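Local coordinates for protein GP37 (Pseudomonas phage phikz, PDB 5FT0) that inhibits the bacterial RNA degradosome during phage infection, probably by binding the ribonuclease RNase E, at residues V32-N37 / I41-T46; D81-V86 / E221-T226; D106-G111 / F130-H135; N121-P126 / S251-V256; Q234-T239 / V243-P248. One frame throughout, in Å; residues are numbered along the deposited sequence. Where two conformers were deposited one is given.

Contacts 2 and 3 are buried near the centre of the chain, where apolar side chains dominate and a hydrogen bond from Lys84 to Asn108 joins them. They share the seven-stranded antiparallel sheet, and contact 4, partly buried, takes up the far end of strand 122-132, which contact 3 also uses. Contact 1 stands apart, a partly buried hairpin of the separate four-stranded sheet, and is the one rich in backbone hydrogen bonds. Contact 5 lies on the surface, about 44 Å from contact 1 between centres, and needs little more than a leucine pair and one helical bond. Contacts 4 and 5, adjoining in sequence, both reach the second subunit, which contact 3 also brushes through Asp106.

Contact 1 (V32-N37 / I41-T46); sequences VHWVFN and ISVFVT
Phe36 reaches across to the neighbouring strand and meets Ile41, Ser42 and Val43. Its CB rises from the same sheet face as Trp34, Val43 and Val45, and with CG anti to the backbone N (chi1 174°) the ring swings toward residues 41-43. CG already approaches Ser42 O; Phe36 CD1 lies 3.3 Å from Ser42 O, and also reaches Val43 CG2, which sits at the ring edge 4.0 Å from CD1. Farther out, Phe36 CE1 touches Ile41 CG2 at 4.2 Å. A large flat ring suits this hairpin end, since it spans the end of the turn and the first two residues of the strand. Along the same face, Trp34 CE3 packs on Val43 CG1 and Val32 CG1 meets Val45 CG1 at 3.9 Å; the three valines are beta-branched and favour extended backbone, while Trp34 offers a broad ring and an NE1 that bonds Asp67. Helix 67-82 covers this face through Val70 and Val74. The other face carries His33, Val35, Asn37, Ser42, Phe44 and Thr46. Paired amides bind the two antiparallel strands: His33 N to Thr46 O is 2.8 Å and Thr46 N to His33 O is 2.7 Å. At the turn, Ile41 (phi 57°) and Ser42 together face Asn37, a G1 beta bulge. The chemistry thus divides in two: backbone bonds fix the hairpin register, while the apolar face joins it to the helix behind.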
# COMPACT_ATOMS: atom_id res chain seq x y z
N VAL A 32 11.68 10.30 20.91
CA VAL A 32 10.64 11.26 20.56
C VAL A 32 11.30 12.56 20.10
O VAL A 32 12.12 13.14 20.82
CB VAL A 32 9.69 11.53 21.73
CG1 VAL A 32 8.65 12.58 21.35
CG2 VAL A 32 9.01 10.24 22.17
N HIS A 33 10.92 13.01 18.90
CA HIS A 33 11.26 14.34 18.41
C HIS A 33 9.97 15.13 18.23
O HIS A 33 8.93 14.57 17.87
CB HIS A 33 12.02 14.27 17.08
CG HIS A 33 13.34 13.58 17.16
ND1 HIS A 33 14.54 14.27 17.16
CD2 HIS A 33 13.66 12.27 17.24
CE1 HIS A 33 15.54 13.41 17.24
NE2 HIS A 33 15.03 12.19 17.29
N TRP A 34 10.05 16.43 18.47
CA TRP A 34 8.90 17.30 18.26
C TRP A 34 9.36 18.71 17.95
O TRP A 34 10.45 19.13 18.36
CB TRP A 34 7.95 17.30 19.47
CG TRP A 34 8.55 17.84 20.73
CD1 TRP A 34 9.26 17.14 21.67
CD2 TRP A 34 8.48 19.18 21.21
NE1 TRP A 34 9.64 17.97 22.69
CE2 TRP A 34 9.17 19.23 22.44
CE3 TRP A 34 7.90 20.36 20.72
CZ2 TRP A 34 9.30 20.40 23.18
CZ3 TRP A 34 8.03 21.52 21.46
CH2 TRP A 34 8.72 21.53 22.68
N VAL A 35 8.52 19.43 17.22
CA VAL A 35 8.79 20.82 16.84
C VAL A 35 7.47 21.58 16.87
O VAL A 35 6.42 21.05 16.47
CB VAL A 35 9.46 20.90 15.45
CG1 VAL A 35 8.68 20.10 14.42
CG2 VAL A 35 9.60 22.35 15.00
N PHE A 36 7.51 22.81 17.37
CA PHE A 36 6.33 23.66 17.47
C PHE A 36 6.22 24.57 16.26
O PHE A 36 7.22 25.13 15.79
CB PHE A 36 6.40 24.48 18.76
CG PHE A 36 5.29 25.49 18.90
CD1 PHE A 36 3.97 25.09 18.95
CD2 PHE A 36 5.58 26.84 18.99
CE1 PHE A 36 2.95 26.02 19.09
CE2 PHE A 36 4.58 27.77 19.12
CZ PHE A 36 3.26 27.36 19.17
N ASN A 37 5.01 24.70 15.73
CA ASN A 37 4.76 25.57 14.59
C ASN A 37 3.91 26.76 15.03
O ASN A 37 2.71 26.59 15.29
CB ASN A 37 4.07 24.81 13.46
CG ASN A 37 3.95 25.63 12.19
OD1 ASN A 37 4.53 26.72 12.08
ND2 ASN A 37 3.21 25.12 11.22
N ILE A 41 -0.14 27.09 15.32
CA ILE A 41 -0.16 26.74 16.73
C ILE A 41 -0.35 25.24 16.89
O ILE A 41 -1.31 24.78 17.51
CB ILE A 41 -1.25 27.52 17.49
CG1 ILE A 41 -1.24 28.99 17.09
CG2 ILE A 41 -1.04 27.42 19.00
CD1 ILE A 41 -2.55 29.71 17.35
N SER A 42 0.57 24.45 16.33
CA SER A 42 0.48 23.01 16.42
C SER A 42 1.85 22.43 16.74
O SER A 42 2.88 23.07 16.51
CB SER A 42 -0.08 22.38 15.14
OG SER A 42 0.84 22.52 14.06
N VAL A 43 1.84 21.22 17.28
CA VAL A 43 3.06 20.48 17.60
C VAL A 43 3.09 19.24 16.73
O VAL A 43 2.13 18.45 16.72
CB VAL A 43 3.12 20.10 19.09
CG1 VAL A 43 4.35 19.25 19.37
CG2 VAL A 43 3.13 21.35 19.96
N PHE A 44 4.17 19.07 15.97
CA PHE A 44 4.40 17.86 15.20
C PHE A 44 5.34 16.96 15.99
O PHE A 44 6.37 17.41 16.48
CB PHE A 44 5.00 18.19 13.83
CG PHE A 44 5.23 16.98 12.97
CD1 PHE A 44 4.17 16.39 12.30
CD2 PHE A 44 6.49 16.42 12.85
CE1 PHE A 44 4.37 15.27 11.51
CE2 PHE A 44 6.70 15.30 12.06
CZ PHE A 44 5.64 14.73 11.39
N VAL A 45 4.96 15.68 16.11
CA VAL A 45 5.68 14.72 16.93
C VAL A 45 6.11 13.55 16.06
O VAL A 45 5.34 13.07 15.22
CB VAL A 45 4.82 14.24 18.11
CG1 VAL A 45 5.58 13.23 18.96
CG2 VAL A 45 4.37 15.41 18.96
N THR A 46 7.35 13.09 16.26
CA THR A 46 7.88 11.91 15.59
C THR A 46 8.37 10.92 16.64
O THR A 46 9.11 11.29 17.55
CB THR A 46 9.02 12.28 14.64
OG1 THR A 46 8.53 13.18 13.64
CG2 THR A 46 9.58 11.03 13.97

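Contact 2 (D81-V86 / E221-T226); sequences DNLKYV and EEVLFT
The backbone bearing Leu83 and Lys84 curls through short turns, with Tyr85 N 3.0 Å from Asn82 O, and lies against the extended strand of Val223 and Phe225 without a hydrogen bond between the two. Side chains alone bridge them. Leu83 points toward the strand, its CG anti to the carbonyl carbon (chi1 -67°), and its CD1 methyl touches two residues at once: Val223 CG1 at 4.0 Å and Phe225 CD2 at 3.9 Å. Leucine and phenylalanine run past one another in opposite directions, while the valine branch meets the leucine aslant. Val223 and Phe225, two residues apart on one strand, present their side chains to the same side, so a single branched leucine can serve both. Lys84 takes part through its aliphatic portion: CG comes to the ring edge, near the ring plane, 4.2 Å from Phe225 CZ, and crosses the aromatic side chain at roughly a right angle. The chain then bends, and the ammonium is hydrogen-bonded to Asn108 OD1, with a long salt bridge from Lys84 NZ to Asp81 OD1 at 3.8 Å. Lysine fits here because apolar methylenes can line the buried ring while the charge goes to polar partners. Helix 158-187 closes over the site with Tyr180, Tyr183 and Phe184, Phe130 and Pro132 of strand 122-132 adjoin Phe225, and strand 206-217 pairs with the backbone of Val223 and Phe225.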
# COMPACT_ATOMS: atom_id res chain seq x y z
N ASP A 81 -4.08 3.21 21.94
CA ASP A 81 -3.72 2.17 20.98
C ASP A 81 -3.89 0.77 21.56
O ASP A 81 -4.12 -0.19 20.81
CB ASP A 81 -2.28 2.36 20.52
CG ASP A 81 -2.19 2.93 19.12
OD1 ASP A 81 -3.03 2.56 18.27
OD2 ASP A 81 -1.28 3.75 18.86
N ASN A 82 -3.76 0.62 22.88
CA ASN A 82 -3.80 -0.70 23.49
C ASN A 82 -5.15 -1.06 24.09
O ASN A 82 -5.31 -2.18 24.58
CB ASN A 82 -2.71 -0.81 24.56
CG ASN A 82 -1.34 -1.06 23.96
OD1 ASN A 82 -0.96 -2.21 23.70
ND2 ASN A 82 -0.59 0.01 23.71
N LEU A 83 -6.12 -0.14 24.06
CA LEU A 83 -7.48 -0.49 24.46
C LEU A 83 -8.04 -1.62 23.62
O LEU A 83 -8.85 -2.41 24.11
CB LEU A 83 -8.39 0.74 24.35
CG LEU A 83 -8.10 1.88 25.32
CD1 LEU A 83 -9.02 3.07 25.03
CD2 LEU A 83 -8.25 1.41 26.76
N LYS A 84 -7.61 -1.72 22.36
CA LYS A 84 -8.05 -2.80 21.48
C LYS A 84 -7.73 -4.17 22.04
O LYS A 84 -8.41 -5.15 21.69
CB LYS A 84 -7.40 -2.66 20.10
CG LYS A 84 -8.09 -1.68 19.18
CD LYS A 84 -7.22 -1.39 17.97
CE LYS A 84 -6.02 -0.55 18.36
NZ LYS A 84 -4.93 -0.61 17.36
N TYR A 85 -6.73 -4.28 22.90
CA TYR A 85 -6.29 -5.56 23.43
C TYR A 85 -6.84 -5.85 24.82
O TYR A 85 -6.54 -6.91 25.38
CB TYR A 85 -4.76 -5.62 23.45
CG TYR A 85 -4.16 -5.29 22.10
CD1 TYR A 85 -4.45 -6.08 20.99
CD2 TYR A 85 -3.32 -4.20 21.93
CE1 TYR A 85 -3.91 -5.78 19.74
CE2 TYR A 85 -2.78 -3.89 20.69
CZ TYR A 85 -3.08 -4.69 19.60
OH TYR A 85 -2.55 -4.40 18.37
N VAL A 86 -7.64 -4.95 25.38
CA VAL A 86 -8.37 -5.25 26.61
C VAL A 86 -9.31 -6.42 26.34
O VAL A 86 -10.02 -6.44 25.33
CB VAL A 86 -9.14 -4.01 27.09
CG1 VAL A 86 -10.13 -4.37 28.18
CG2 VAL A 86 -8.16 -2.95 27.60
N GLU A 221 -3.86 13.55 30.64
CA GLU A 221 -5.03 14.41 30.76
C GLU A 221 -6.29 13.70 30.30
O GLU A 221 -7.36 13.86 30.90
CB GLU A 221 -4.83 15.70 29.96
CG GLU A 221 -3.73 16.60 30.50
CD GLU A 221 -3.87 18.04 30.04
OE1 GLU A 221 -4.62 18.29 29.07
OE2 GLU A 221 -3.24 18.92 30.65
N GLU A 222 -6.18 12.88 29.25
CA GLU A 222 -7.37 12.33 28.61
C GLU A 222 -6.97 11.17 27.71
O GLU A 222 -5.90 11.20 27.09
CB GLU A 222 -8.08 13.41 27.80
CG GLU A 222 -9.51 13.11 27.44
CD GLU A 222 -10.16 14.29 26.75
OE1 GLU A 222 -9.45 15.01 26.02
OE2 GLU A 222 -11.37 14.51 26.96
N VAL A 223 -7.83 10.16 27.64
CA VAL A 223 -7.72 9.09 26.65
C VAL A 223 -8.87 9.25 25.67
O VAL A 223 -10.03 9.35 26.08
CB VAL A 223 -7.74 7.70 27.31
CG1 VAL A 223 -7.68 6.62 26.24
CG2 VAL A 223 -6.59 7.56 28.28
N LEU A 224 -8.54 9.28 24.38
CA LEU A 224 -9.53 9.46 23.32
C LEU A 224 -9.58 8.20 22.47
O LEU A 224 -8.56 7.57 22.21
CB LEU A 224 -9.19 10.66 22.43
CG LEU A 224 -9.04 12.02 23.12
CD1 LEU A 224 -8.65 13.09 22.11
CD2 LEU A 224 -10.32 12.41 23.85
N PHE A 225 -10.79 7.85 22.02
CA PHE A 225 -10.97 6.70 21.14
C PHE A 225 -12.24 6.92 20.32
O PHE A 225 -13.27 7.32 20.86
CB PHE A 225 -11.06 5.39 21.92
CG PHE A 225 -10.77 4.16 21.10
CD1 PHE A 225 -11.70 3.66 20.21
CD2 PHE A 225 -9.55 3.51 21.22
CE1 PHE A 225 -11.43 2.54 19.45
CE2 PHE A 225 -9.27 2.38 20.47
CZ PHE A 225 -10.21 1.90 19.58
N THR A 226 -12.15 6.64 19.02
CA THR A 226 -13.29 6.75 18.12
C THR A 226 -13.43 5.46 17.34
O THR A 226 -12.44 4.85 16.93
CB THR A 226 -13.14 7.95 17.16
OG1 THR A 226 -13.17 9.17 17.90
CG2 THR A 226 -14.26 7.97 16.13

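Contact 3 (D106-G111 / F130-H135); sequences DGNVVG and FMPGVH
Asn108 meets Phe130 and Pro132 from the third position of a tight type II' turn that starts at Asp106, whose N and O both bond Val109. Gly107 holds the second turn position with phi 63° and psi -132°, a conformation that favours glycine. Asn108 follows, and its carbonyl O accepts Phe130 N at 2.8 Å (N-H...O angle 164°). The same oxygen lies at the edge of the phenylalanine ring, 3.3 Å from Phe130 CD2. On the side-chain part, Asn108 CB passes 3.2 Å from Phe130 O, and CG sits beside the backbone N, from where ND2 comes within 4.1 Å of Pro132 CD. The amide oxygen OD1 has Lys84 as its partner, so a short polar side chain is well placed here. Strands 109-115 and 122-132 form a beta hairpin in the seven-stranded antiparallel sheet, and the turn from Asp106 to Val109 joins strand 103-106 to the first of them. Val110, buried and beta-branched as suits a strand interior, brings CG2 to the ring edge, 4.0 Å from Phe130 CE2, while its backbone pairs with Val127 and Ile128. Gly111 carries the strand on, its backbone bonded to Ile104.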
# COMPACT_ATOMS: atom_id res chain seq x y z
N ASP A 106 -7.53 -6.07 9.52
CA ASP A 106 -6.15 -5.73 9.18
C ASP A 106 -5.84 -4.36 9.75
O ASP A 106 -6.47 -3.37 9.36
CB ASP A 106 -5.93 -5.75 7.66
CG ASP A 106 -4.48 -5.58 7.28
OD1 ASP A 106 -3.60 -5.83 8.13
OD2 ASP A 106 -4.21 -5.20 6.11
N GLY A 107 -4.90 -4.30 10.68
CA GLY A 107 -4.64 -3.06 11.38
C GLY A 107 -5.87 -2.66 12.18
O GLY A 107 -6.47 -3.47 12.89
N ASN A 108 -6.26 -1.39 12.05
CA ASN A 108 -7.42 -0.86 12.74
C ASN A 108 -8.70 -0.97 11.92
O ASN A 108 -9.72 -0.39 12.31
CB ASN A 108 -7.18 0.60 13.12
CG ASN A 108 -6.17 0.76 14.24
OD1 ASN A 108 -6.17 -0.01 15.20
ND2 ASN A 108 -5.29 1.75 14.11
N VAL A 109 -8.68 -1.71 10.82
CA VAL A 109 -9.78 -1.72 9.86
C VAL A 109 -10.40 -3.11 9.82
O VAL A 109 -9.70 -4.12 9.65
CB VAL A 109 -9.32 -1.29 8.46
CG1 VAL A 109 -10.47 -1.36 7.47
CG2 VAL A 109 -8.73 0.11 8.50
N VAL A 110 -11.72 -3.17 9.97
CA VAL A 110 -12.52 -4.35 9.66
C VAL A 110 -13.32 -4.02 8.40
O VAL A 110 -14.00 -3.00 8.35
CB VAL A 110 -13.45 -4.73 10.82
CG1 VAL A 110 -14.37 -5.87 10.41
CG2 VAL A 110 -12.64 -5.11 12.05
N GLY A 111 -13.22 -4.88 7.40
CA GLY A 111 -13.91 -4.62 6.16
C GLY A 111 -13.77 -5.76 5.18
O GLY A 111 -13.43 -6.89 5.55
N PHE A 130 -11.35 1.41 13.72
CA PHE A 130 -10.95 1.83 15.06
C PHE A 130 -9.99 3.00 14.94
O PHE A 130 -9.03 2.96 14.16
CB PHE A 130 -10.29 0.67 15.81
CG PHE A 130 -11.17 -0.54 15.96
CD1 PHE A 130 -12.03 -0.66 17.04
CD2 PHE A 130 -11.16 -1.55 15.01
CE1 PHE A 130 -12.84 -1.77 17.18
CE2 PHE A 130 -11.97 -2.66 15.15
CZ PHE A 130 -12.81 -2.77 16.23
N MSE A 131 -10.24 4.05 15.72
CA MSE A 131 -9.43 5.26 15.63
C MSE A 131 -8.97 5.73 17.01
O MSE A 131 -9.51 6.69 17.56
CB MSE A 131 -10.22 6.37 14.94
CG MSE A 131 -10.76 5.98 13.57
SE MSE A 131 -11.91 7.35 12.77
CE MSE A 131 -10.58 8.76 12.54
N PRO A 132 -7.96 5.05 17.56
CA PRO A 132 -7.47 5.43 18.89
C PRO A 132 -6.81 6.80 18.86
O PRO A 132 -6.13 7.17 17.90
CB PRO A 132 -6.46 4.32 19.22
CG PRO A 132 -5.99 3.84 17.89
CD PRO A 132 -7.18 3.95 16.97
N GLY A 133 -7.01 7.55 19.94
CA GLY A 133 -6.45 8.88 20.07
C GLY A 133 -7.17 9.96 19.30
O GLY A 133 -6.70 11.11 19.29
N VAL A 134 -8.29 9.65 18.66
CA VAL A 134 -9.05 10.60 17.86
C VAL A 134 -10.43 10.76 18.47
O VAL A 134 -11.03 9.79 18.95
CB VAL A 134 -9.15 10.14 16.39
CG1 VAL A 134 -10.01 11.11 15.57
CG2 VAL A 134 -7.76 10.01 15.78
N HIS A 135 -10.93 12.00 18.48
CA HIS A 135 -12.29 12.31 18.88
C HIS A 135 -12.98 13.04 17.74
O HIS A 135 -12.35 13.85 17.04
CB HIS A 135 -12.31 13.16 20.15
CG HIS A 135 -13.65 13.24 20.82
ND1 HIS A 135 -14.69 13.98 20.31
CD2 HIS A 135 -14.10 12.68 21.96
CE1 HIS A 135 -15.74 13.86 21.10
NE2 HIS A 135 -15.41 13.08 22.12

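Contact 4 (N121-P126 / S251-V256); sequences NKLILP and SHIRTV
Leu123 sends its CD2 methyl into a small apolar site formed by Ile253 and Thr255. CD2 lies 3.6 Å from Ile253 CG2 and equally close to Ile253 O, whose carbonyl borders the methyl in van der Waals contact. Leu123 and Thr255 reach toward each other, tip to tip, with Thr255 CG2 3.8 Å from Leu123 CD2. Chi1 of 55° in Thr255 places OG1 between the backbone N and the carbonyl carbon and leaves the methyl to face the leucine; OG1 makes a weak hydrogen bond to Thr255 OG1 of the second subunit. A long branched residue suits position 123 because one methyl can meet two others.

Behind this shell, Arg254 points away from strand 122-126 and ties the preceding turn together. Its NH1 donates to Ser251 O at 3.0 Å (angle 168°) and to Ile253 O at 2.6 Å, both acceptors near the guanidinium plane, though NH1 stands above the Ile253 carbonyl plane. Farther out, both segments join an antiparallel ladder with the second subunit, so the sheet runs on across the interface, and Leu123 of that subunit packs on Ile253 and Thr255. His252 NE2 bonds Asp205 of the second subunit. Chemically, methyl packing joins the segments, while Arg254 NH1 satisfies the Ser251 and Ile253 carbonyls beside it.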
# COMPACT_ATOMS: atom_id res chain seq x y z
N ASN A 121 0.96 -5.09 1.53
CA ASN A 121 -0.20 -4.21 1.56
C ASN A 121 -1.47 -5.00 1.27
O ASN A 121 -1.46 -5.97 0.50
CB ASN A 121 -0.06 -3.09 0.54
CG ASN A 121 1.09 -2.15 0.85
OD1 ASN A 121 1.49 -2.00 2.01
ND2 ASN A 121 1.63 -1.52 -0.19
N LYS A 122 -2.57 -4.56 1.87
CA LYS A 122 -3.88 -5.13 1.58
C LYS A 122 -4.83 -4.01 1.23
O LYS A 122 -4.96 -3.03 1.97
CB LYS A 122 -4.41 -5.93 2.78
CG LYS A 122 -3.73 -7.28 2.97
CD LYS A 122 -4.44 -8.12 4.02
N LEU A 123 -5.49 -4.14 0.08
CA LEU A 123 -6.55 -3.22 -0.32
C LEU A 123 -7.85 -3.75 0.26
O LEU A 123 -8.23 -4.90 0.01
CB LEU A 123 -6.61 -3.08 -1.84
CG LEU A 123 -5.66 -2.05 -2.45
CD1 LEU A 123 -4.19 -2.40 -2.21
CD2 LEU A 123 -5.92 -1.88 -3.94
N ILE A 124 -8.53 -2.92 1.05
CA ILE A 124 -9.69 -3.34 1.82
C ILE A 124 -10.77 -2.26 1.72
O ILE A 124 -10.46 -1.07 1.70
CB ILE A 124 -9.32 -3.59 3.30
CG1 ILE A 124 -8.24 -4.67 3.41
CG2 ILE A 124 -10.54 -3.99 4.12
CD1 ILE A 124 -7.66 -4.79 4.79
N LEU A 125 -12.03 -2.69 1.64
CA LEU A 125 -13.16 -1.78 1.70
C LEU A 125 -13.57 -1.64 3.16
O LEU A 125 -14.13 -2.60 3.73
CB LEU A 125 -14.32 -2.30 0.86
CG LEU A 125 -15.53 -1.37 0.82
CD1 LEU A 125 -15.16 -0.05 0.14
CD2 LEU A 125 -16.69 -2.03 0.11
N PRO A 126 -13.33 -0.50 3.81
CA PRO A 126 -13.55 -0.42 5.26
C PRO A 126 -15.03 -0.41 5.62
O PRO A 126 -15.86 0.20 4.93
CB PRO A 126 -12.88 0.91 5.64
CG PRO A 126 -12.06 1.32 4.45
CD PRO A 126 -12.77 0.74 3.26
N SER A 251 -9.25 -7.84 -7.86
CA SER A 251 -8.00 -8.42 -7.36
C SER A 251 -6.77 -7.80 -8.01
O SER A 251 -5.69 -7.85 -7.41
CB SER A 251 -8.00 -9.93 -7.58
OG SER A 251 -8.11 -10.24 -8.96
N HIS A 252 -6.90 -7.22 -9.20
CA HIS A 252 -5.78 -6.62 -9.91
C HIS A 252 -5.60 -5.14 -9.60
O HIS A 252 -4.63 -4.54 -10.07
CB HIS A 252 -5.95 -6.82 -11.41
CG HIS A 252 -6.19 -8.24 -11.81
ND1 HIS A 252 -5.21 -9.21 -11.74
CD2 HIS A 252 -7.30 -8.87 -12.27
CE1 HIS A 252 -5.70 -10.37 -12.14
NE2 HIS A 252 -6.97 -10.19 -12.47
N ILE A 253 -6.50 -4.55 -8.81
CA ILE A 253 -6.40 -3.13 -8.49
C ILE A 253 -5.13 -2.87 -7.67
O ILE A 253 -4.75 -3.67 -6.81
CB ILE A 253 -7.65 -2.67 -7.72
CG1 ILE A 253 -8.88 -2.72 -8.64
CG2 ILE A 253 -7.48 -1.27 -7.17
CD1 ILE A 253 -10.14 -2.21 -7.98
N ARG A 254 -4.47 -1.75 -7.96
CA ARG A 254 -3.31 -1.30 -7.21
C ARG A 254 -3.44 0.20 -6.95
O ARG A 254 -4.22 0.90 -7.60
CB ARG A 254 -2.00 -1.60 -7.96
CG ARG A 254 -1.76 -3.07 -8.26
CD ARG A 254 -1.55 -3.88 -6.99
NE ARG A 254 -1.26 -5.28 -7.28
CZ ARG A 254 -2.18 -6.24 -7.32
NH1 ARG A 254 -3.45 -5.96 -7.07
NH2 ARG A 254 -1.82 -7.49 -7.60
N THR A 255 -2.65 0.69 -5.99
CA THR A 255 -2.74 2.07 -5.55
C THR A 255 -1.43 2.80 -5.82
O THR A 255 -0.35 2.24 -5.66
CB THR A 255 -3.08 2.15 -4.06
OG1 THR A 255 -2.13 1.40 -3.31
CG2 THR A 255 -4.47 1.61 -3.81
N VAL A 256 -1.55 4.07 -6.21
CA VAL A 256 -0.40 4.93 -6.44
C VAL A 256 -0.09 5.74 -5.19
O VAL A 256 -0.98 6.35 -4.60
CB VAL A 256 -0.62 5.85 -7.65
CG1 VAL A 256 0.42 6.96 -7.67
CG2 VAL A 256 -0.57 5.04 -8.94

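Contact 5 (Q234-T239 / V243-P248); sequences QPLNST and VFLKNP
Leu236 reaches with its CD2 methyl to the CD2 methyl of Leu245, 4.0 Å away, the two side chains crossing at about a right angle. In Leu236 the first torsion sets CG anti to the backbone N (chi1 177°), which carries the end of the side chain nearer to Leu245, whose own CB already points that way. Both leucines also rest on Ile112 of strand 109-115, and aliphatic residues suit this place because they let a loop lie against a sheet. The second link is polar: Val243 N donates to Thr239 O at 3.2 Å (N-H...O angle 150°), and Val243 CG1 passes 3.6 Å from the same oxygen. Before it, Ser238 OG donates to Pro235 O at 2.6 Å; serine's short side chain lets its hydroxyl reach back to the carbonyl three residues earlier, in the turn that leads into helix 239-242. Gln242 NE2 bonds Leu236 O from within that helix. Past the contact, Asn247 OD1 caps Leu249 N, the amide at the start of helix 249-252, and Phe244 meets Phe244 of the second subunit, their ring planes at about 30°. The bond from residue 243 back to residue 239 is the i to i+4 link of an alpha helix: this is a single helical turn, helix 239-242, closed by this bond and set in the loop between strand 220-232 and helix 249-252.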
# COMPACT_ATOMS: atom_id res chain seq x y z
N GLN A 234 -25.52 0.96 -1.02
CA GLN A 234 -26.33 -0.24 -0.91
C GLN A 234 -25.72 -1.18 0.12
O GLN A 234 -24.50 -1.20 0.31
CB GLN A 234 -26.45 -0.97 -2.26
CG GLN A 234 -27.80 -0.78 -2.96
CD GLN A 234 -28.01 0.62 -3.52
OE1 GLN A 234 -27.22 1.10 -4.33
NE2 GLN A 234 -29.08 1.28 -3.08
N PRO A 235 -26.55 -1.97 0.81
CA PRO A 235 -26.04 -2.85 1.88
C PRO A 235 -25.11 -3.93 1.36
O PRO A 235 -25.02 -4.20 0.17
CB PRO A 235 -27.32 -3.46 2.48
CG PRO A 235 -28.42 -3.15 1.49
CD PRO A 235 -28.02 -1.90 0.80
N LEU A 236 -24.39 -4.58 2.29
CA LEU A 236 -23.34 -5.51 1.87
C LEU A 236 -23.92 -6.79 1.31
O LEU A 236 -23.51 -7.24 0.23
CB LEU A 236 -22.35 -5.77 3.02
CG LEU A 236 -21.21 -6.78 2.81
CD1 LEU A 236 -21.61 -8.21 3.14
CD2 LEU A 236 -20.52 -6.66 1.44
N ASN A 237 -24.90 -7.36 2.00
CA ASN A 237 -25.57 -8.58 1.57
C ASN A 237 -26.53 -8.37 0.41
O ASN A 237 -27.19 -9.34 -0.00
CB ASN A 237 -26.30 -9.20 2.76
CG ASN A 237 -27.22 -8.20 3.45
OD1 ASN A 237 -27.42 -7.07 2.97
ND2 ASN A 237 -27.78 -8.59 4.59
N SER A 238 -26.65 -7.16 -0.13
CA SER A 238 -27.53 -6.96 -1.28
C SER A 238 -26.97 -7.68 -2.50
O SER A 238 -25.77 -7.95 -2.61
CB SER A 238 -27.72 -5.47 -1.59
OG SER A 238 -26.49 -4.84 -1.92
N THR A 239 -27.86 -7.99 -3.45
CA THR A 239 -27.47 -8.80 -4.60
C THR A 239 -26.62 -8.00 -5.58
O THR A 239 -25.50 -8.40 -5.92
CB THR A 239 -28.71 -9.36 -5.30
OG1 THR A 239 -29.54 -8.27 -5.73
CG2 THR A 239 -29.50 -10.24 -4.35
N VAL A 243 -22.46 -9.08 -6.43
CA VAL A 243 -21.76 -9.43 -7.66
C VAL A 243 -20.60 -8.49 -7.93
O VAL A 243 -19.66 -8.86 -8.65
CB VAL A 243 -22.70 -9.44 -8.89
CG1 VAL A 243 -23.97 -10.23 -8.59
CG2 VAL A 243 -23.03 -8.02 -9.33
N PHE A 244 -20.62 -7.28 -7.36
CA PHE A 244 -19.51 -6.34 -7.56
C PHE A 244 -18.25 -6.81 -6.84
O PHE A 244 -17.16 -6.78 -7.41
CB PHE A 244 -19.92 -4.94 -7.10
CG PHE A 244 -18.80 -3.94 -7.12
CD1 PHE A 244 -18.44 -3.31 -8.30
CD2 PHE A 244 -18.11 -3.61 -5.96
CE1 PHE A 244 -17.41 -2.38 -8.33
CE2 PHE A 244 -17.08 -2.69 -5.98
CZ PHE A 244 -16.73 -2.07 -7.16
N LEU A 245 -18.38 -7.27 -5.58
CA LEU A 245 -17.19 -7.75 -4.88
C LEU A 245 -16.59 -9.01 -5.48
O LEU A 245 -15.56 -9.46 -4.99
CB LEU A 245 -17.45 -8.01 -3.39
CG LEU A 245 -17.63 -6.92 -2.33
CD1 LEU A 245 -16.55 -5.83 -2.42
CD2 LEU A 245 -19.03 -6.35 -2.29
N LYS A 246 -17.21 -9.62 -6.49
CA LYS A 246 -16.65 -10.79 -7.14
C LYS A 246 -16.20 -10.52 -8.57
O LYS A 246 -15.77 -11.46 -9.25
CB LYS A 246 -17.64 -11.96 -7.12
CG LYS A 246 -18.59 -11.92 -5.93
CD LYS A 246 -18.07 -12.76 -4.78
CE LYS A 246 -19.12 -12.88 -3.68
NZ LYS A 246 -20.33 -13.60 -4.17
N ASN A 247 -16.31 -9.28 -9.04
CA ASN A 247 -15.70 -8.91 -10.31
C ASN A 247 -14.20 -9.21 -10.25
O ASN A 247 -13.52 -8.75 -9.32
CB ASN A 247 -15.95 -7.43 -10.60
CG ASN A 247 -15.56 -7.03 -12.01
OD1 ASN A 247 -14.48 -7.36 -12.50
ND2 ASN A 247 -16.44 -6.29 -12.68
N PRO A 248 -13.65 -9.97 -11.20
CA PRO A 248 -12.23 -10.34 -11.11
C PRO A 248 -11.28 -9.16 -11.20
O PRO A 248 -10.14 -9.27 -10.73
CB PRO A 248 -12.04 -11.30 -12.29
CG PRO A 248 -13.10 -10.90 -13.27
CD PRO A 248 -14.28 -10.49 -12.42